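Local coordinates for DUF269-containing protein (Cyanothece sp. ATCC 51142, PDB 3NJ2) that is of unknown biochemical function but belongs to the DUF269 family and is associated with nitrogen fixation in this cyanobacterium, at residues L90-F93 and R94-A98. Residues are numbered along the deposited sequence; the frame is centred on the assembly and turned at random.
Sequences LCYF and RAIAA
L90 and R94, one helical turn apart, illustrate how an i to i+4 pair can lay an aliphatic branch against a flat cation. The R94 chain, extended from CG to NE, runs back past the L90 carbonyl, so that L90 CG lies over the centre of one guanidinium face, 3.3 Å from R94 CZ, and L90 CD2 reaches R94 NH2. The backbones are joined as well, R94 N donating to L90 O at 2.8 Å. C91 follows with its SG at the guanidinium edge, 4.3 Å from R94 NH1, while its carbonyl accepts from A95 N. In Y92, CG stands anti to the backbone N (chi1 180°), which carries the ring to where I96 CD1 lies over one face in a CH-pi contact, 4.1 Å from the Y92 ring centroid and displaced toward the rim. I96 CD1 also meets the F93 ring obliquely, 3.9 Å from F93 CD1, and thus touches two consecutive aromatics; F93 O accepts from A97 N. All this belongs to helix 83-104, packed on several sides: L90, F93 and A97 touch strand 109-114, Y92 and I96 meet helix 147-167, A95 and I96 rest on F36 of helix 35-46, and Y47, just after that helix in sequence, makes a cation-pi contact with R94.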
loop_
_atom_site.group_PDB
_atom_site.type_symbol
_atom_site.label_atom_id
_atom_site.label_comp_id
_atom_site.label_asym_id
_atom_site.label_seq_id
_atom_site.Cartn_x
_atom_site.Cartn_y
_atom_site.Cartn_z
ATOM N N LEU B 90 -3.024 7.649 8.215
ATOM C CA LEU B 90 -4.079 7.286 7.254
ATOM C C LEU B 90 -5.052 8.449 7.067
ATOM O O LEU B 90 -5.355 8.805 5.914
ATOM C CB LEU B 90 -4.774 6.039 7.770
ATOM C CG LEU B 90 -5.528 5.099 6.870
ATOM C CD1 LEU B 90 -4.774 4.826 5.563
ATOM C CD2 LEU B 90 -5.624 3.809 7.693
ATOM N N CYS B 91 -5.386 9.139 8.154
ATOM C CA CYS B 91 -6.342 10.234 8.036
ATOM C C CYS B 91 -5.812 11.434 7.299
ATOM O O CYS B 91 -6.548 12.060 6.489
ATOM C CB CYS B 91 -6.862 10.672 9.405
ATOM S SG CYS B 91 -8.099 9.446 10.097
ATOM N N TYR B 92 -4.514 11.712 7.455
ATOM C CA TYR B 92 -3.807 12.731 6.676
ATOM C C TYR B 92 -3.898 12.445 5.208
ATOM O O TYR B 92 -4.355 13.321 4.392
ATOM C CB TYR B 92 -2.338 12.786 7.156
ATOM C CG TYR B 92 -1.466 13.780 6.462
ATOM C CD1 TYR B 92 -1.533 15.167 6.779
ATOM C CD2 TYR B 92 -0.533 13.368 5.533
ATOM C CE1 TYR B 92 -0.681 16.114 6.166
ATOM C CE2 TYR B 92 0.325 14.279 4.978
ATOM C CZ TYR B 92 0.228 15.649 5.292
ATOM O OH TYR B 92 1.055 16.531 4.663
ATOM N N PHE B 93 -3.576 11.218 4.810
ATOM C CA PHE B 93 -3.645 10.890 3.378
ATOM C C PHE B 93 -5.063 10.803 2.844
ATOM O O PHE B 93 -5.278 11.103 1.669
ATOM C CB PHE B 93 -2.694 9.735 3.004
ATOM C CG PHE B 93 -1.237 10.167 3.118
ATOM C CD1 PHE B 93 -0.689 10.916 2.077
ATOM C CD2 PHE B 93 -0.420 9.806 4.248
ATOM C CE1 PHE B 93 0.555 11.357 2.229
ATOM C CE2 PHE B 93 0.864 10.299 4.388
ATOM C CZ PHE B 93 1.353 11.076 3.353
ATOM N N ARG B 94 -6.002 10.344 3.704
ATOM C CA ARG B 94 -7.433 10.355 3.276
ATOM C C ARG B 94 -7.938 11.764 3.114
ATOM O O ARG B 94 -8.861 12.005 2.243
ATOM C CB ARG B 94 -8.286 9.689 4.345
ATOM C CG ARG B 94 -8.137 8.105 4.291
ATOM C CD ARG B 94 -8.694 7.557 5.633
ATOM N NE ARG B 94 -8.708 6.096 5.573
ATOM C CZ ARG B 94 -8.765 5.288 6.638
ATOM N NH1 ARG B 94 -8.772 5.779 7.889
ATOM N NH2 ARG B 94 -8.736 3.984 6.442
ATOM N N ALA B 95 -7.437 12.683 3.903
ATOM C CA ALA B 95 -7.853 14.104 3.836
ATOM C C ALA B 95 -7.384 14.687 2.460
ATOM O O ALA B 95 -8.139 15.469 1.788
ATOM C CB ALA B 95 -7.291 14.833 5.014
ATOM N N ILE B 96 -6.158 14.284 2.071
ATOM C CA ILE B 96 -5.554 14.747 0.848
ATOM C C ILE B 96 -6.405 14.138 -0.295
ATOM O O ILE B 96 -6.839 14.860 -1.262
ATOM C CB ILE B 96 -4.082 14.297 0.795
ATOM C CG1 ILE B 96 -3.318 15.178 1.713
ATOM C CG2 ILE B 96 -3.542 14.434 -0.770
ATOM C CD1 ILE B 96 -1.964 14.580 2.042
ATOM N N ALA B 97 -6.726 12.857 -0.204
ATOM C CA ALA B 97 -7.450 12.094 -1.233
ATOM C C ALA B 97 -8.862 12.724 -1.395
ATOM O O ALA B 97 -9.365 12.960 -2.475
ATOM C CB ALA B 97 -7.565 10.652 -0.835
ATOM N N ALA B 98 -9.481 13.042 -0.240
ATOM C CA ALA B 98 -10.854 13.628 -0.352
ATOM C C ALA B 98 -10.898 14.961 -1.085
ATOM O O ALA B 98 -11.860 15.226 -1.768
ATOM C CB ALA B 98 -11.388 13.755 1.059
#